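Sulfur oxidation protein soxB (Thermus thermophilus, PDB 2WDD) probably hydrolyses the sulfur-sulfur bond of cysteine S-thiosulfonate in the Sox sulfur oxidation pathway, using a two-manganese site. Local coordinates at residues 49-54 / 373-378. Sequence-based numbering, arbitrary orientation. Where two conformers were deposited one is given.
Sequences PPNLIA and KRDTLY
Pro-49 lays its ring over one face of the Arg-374 guanidinium, CG 3.8 Å above that plane and offset toward its rim. In this conformer, one of two modelled, the arginine chain bends at chi2 and chi3 to run alongside the proline, bringing NH1 within 3.7 Å of Leu-52 CD2; the same NH1 forms a salt bridge with Asp-465. Back at the backbone, Pro-49 CA makes a CA-H...O contact with Arg-374 O (3.4 Å).

Asn-51 ND2 gives a nearly straight bond (165°) to Asp-375 OD1, 2.8 Å long, reaching the syn side of that oxygen with amide and carboxylate planes almost perpendicular. Asp-375 CG stands anti to the backbone N (chi1 -173°), which sets the carboxylate beside its own carbonyl carbon. OD2 accepts from Leu-377 N, closing an Asx turn, and from Tyr-378 N, completing an Asx motif, with Tyr-555 OH as a further partner. An asparagine here has one oxygen for the two, and would probably leave either Asn-51 ND2 or the turn amides facing an NH2 group. These are two loops, one leading to helix 67-74 and the other to helix 380-392, that meet beside the dinuclear manganese site; the same Arg-374 conformer comes within about 4 Å of the side chain of the manganese ligand His-288.

Further along, Thr-376 N bonds to Asn-51 O (3.1 Å), while Thr-376 OG1 accepts from Ile-53 N at 2.9 Å. Beyond this pairing, the Ile-53 and Leu-377 side chains cross at about a right angle, their CD1 atoms 3.5 Å apart, and both pack on Val-550 of strand 548-550.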
loop_
_atom_site.group_PDB
_atom_site.type_symbol
_atom_site.label_atom_id
_atom_site.label_comp_id
_atom_site.label_asym_id
_atom_site.label_seq_id
_atom_site.Cartn_x
_atom_site.Cartn_y
_atom_site.Cartn_z
ATOM N N PRO A 49 -5.076 -7.251 6.563
ATOM C CA PRO A 49 -6.495 -6.990 6.806
ATOM C C PRO A 49 -7.258 -8.192 7.313
ATOM O O PRO A 49 -7.066 -9.307 6.828
ATOM C CB PRO A 49 -7.038 -6.624 5.420
ATOM C CG PRO A 49 -6.039 -7.169 4.437
ATOM C CD PRO A 49 -4.700 -7.053 5.152
ATOM N N PRO A 50 -8.208 -7.966 8.216
ATOM C CA PRO A 50 -9.045 -9.087 8.650
ATOM C C PRO A 50 -10.058 -9.466 7.553
ATOM O O PRO A 50 -10.552 -10.600 7.532
ATOM C CB PRO A 50 -9.764 -8.553 9.899
ATOM C CG PRO A 50 -9.047 -7.310 10.289
ATOM C CD PRO A 50 -8.326 -6.782 9.083
ATOM N N ASN A 51 -10.369 -8.534 6.644
ATOM C CA ASN A 51 -11.316 -8.839 5.566
ATOM C C ASN A 51 -10.869 -8.220 4.262
ATOM O O ASN A 51 -10.392 -7.074 4.241
ATOM C CB ASN A 51 -12.717 -8.290 5.855
ATOM C CG ASN A 51 -13.270 -8.774 7.172
ATOM O OD1 ASN A 51 -13.932 -9.817 7.241
ATOM N ND2 ASN A 51 -13.002 -8.017 8.233
ATOM N N LEU A 52 -11.042 -8.996 3.193
ATOM C CA LEU A 52 -10.829 -8.538 1.817
ATOM C C LEU A 52 -12.058 -9.059 1.076
ATOM O O LEU A 52 -12.030 -10.114 0.438
ATOM C CB LEU A 52 -9.535 -9.075 1.215
ATOM C CG LEU A 52 -8.245 -8.418 1.721
ATOM C CD1 LEU A 52 -7.030 -9.183 1.174
ATOM C CD2 LEU A 52 -8.205 -6.954 1.260
ATOM N N ILE A 53 -13.161 -8.346 1.253
ATOM C CA ILE A 53 -14.444 -8.747 0.703
ATOM C C ILE A 53 -14.500 -8.598 -0.804
ATOM O O ILE A 53 -14.059 -7.597 -1.363
ATOM C CB ILE A 53 -15.573 -7.982 1.396
ATOM C CG1 ILE A 53 -15.571 -8.306 2.888
ATOM C CG2 ILE A 53 -16.924 -8.258 0.739
ATOM C CD1 ILE A 53 -16.329 -7.294 3.739
ATOM N N ALA A 54 -15.078 -9.600 -1.459
ATOM C CA ALA A 54 -15.190 -9.591 -2.905
ATOM C C ALA A 54 -16.527 -10.167 -3.307
ATOM O O ALA A 54 -17.123 -10.929 -2.559
ATOM C CB ALA A 54 -14.092 -10.425 -3.509
ATOM N N LYS A 373 -5.270 -0.603 10.661
ATOM C CA LYS A 373 -5.823 0.223 9.600
ATOM C C LYS A 373 -6.462 -0.518 8.433
ATOM O O LYS A 373 -7.499 -0.103 7.920
ATOM C CB LYS A 373 -4.705 1.110 9.029
ATOM C CG LYS A 373 -5.075 1.824 7.725
ATOM C CD LYS A 373 -5.939 3.047 8.022
ATOM C CE LYS A 373 -6.468 3.714 6.746
ATOM N NZ LYS A 373 -6.970 5.090 7.058
ATOM N N ARG A 374 -5.829 -1.590 7.973
ATOM C CA ARG A 374 -6.310 -2.286 6.786
ATOM C C ARG A 374 -7.529 -3.174 6.974
ATOM O O ARG A 374 -7.593 -3.959 7.918
ATOM C CB ARG A 374 -5.177 -3.066 6.121
ATOM C CG ARG A 374 -4.058 -2.190 5.574
ATOM C CD ARG A 374 -3.675 -2.613 4.165
ATOM N NE ARG A 374 -4.851 -2.844 3.332
ATOM C CZ ARG A 374 -4.967 -3.843 2.462
ATOM N NH1 ARG A 374 -6.073 -3.972 1.746
ATOM N NH2 ARG A 374 -3.969 -4.698 2.288
ATOM N N ASP A 375 -8.482 -3.039 6.049
ATOM C CA ASP A 375 -9.707 -3.833 6.037
ATOM C C ASP A 375 -10.583 -3.309 4.906
ATOM O O ASP A 375 -10.519 -2.131 4.570
ATOM C CB ASP A 375 -10.482 -3.703 7.356
ATOM C CG ASP A 375 -11.671 -4.658 7.424
ATOM O OD1 ASP A 375 -11.404 -5.873 7.509
ATOM O OD2 ASP A 375 -12.849 -4.227 7.308
ATOM N N THR A 376 -11.462 -4.139 4.363
ATOM C CA THR A 376 -12.350 -3.600 3.329
ATOM C C THR A 376 -13.224 -2.466 3.871
ATOM O O THR A 376 -13.478 -1.479 3.173
ATOM C CB THR A 376 -13.268 -4.705 2.782
ATOM O OG1 THR A 376 -12.468 -5.765 2.253
ATOM C CG2 THR A 376 -14.194 -4.153 1.676
ATOM N N LEU A 377 -13.744 -2.645 5.084
ATOM C CA LEU A 377 -14.781 -1.773 5.602
ATOM C C LEU A 377 -14.566 -0.978 6.869
ATOM O O LEU A 377 -15.207 0.068 7.051
ATOM C CB LEU A 377 -16.052 -2.611 5.827
ATOM C CG LEU A 377 -16.542 -3.406 4.614
ATOM C CD1 LEU A 377 -17.678 -4.330 5.044
ATOM C CD2 LEU A 377 -17.009 -2.451 3.511
ATOM N N TYR A 378 -13.802 -1.532 7.804
ATOM C CA TYR A 378 -13.740 -0.945 9.128
ATOM C C TYR A 378 -12.405 -1.227 9.800
ATOM O O TYR A 378 -11.833 -2.295 9.638
ATOM C CB TYR A 378 -14.864 -1.565 9.984
ATOM C CG TYR A 378 -14.725 -1.289 11.466
ATOM C CD1 TYR A 378 -15.260 -0.146 12.029
ATOM C CD2 TYR A 378 -14.045 -2.177 12.293
ATOM C CE1 TYR A 378 -15.080 0.142 13.377
ATOM C CE2 TYR A 378 -13.852 -1.897 13.648
ATOM C CZ TYR A 378 -14.391 -0.743 14.179
ATOM O OH TYR A 378 -14.212 -0.459 15.515
#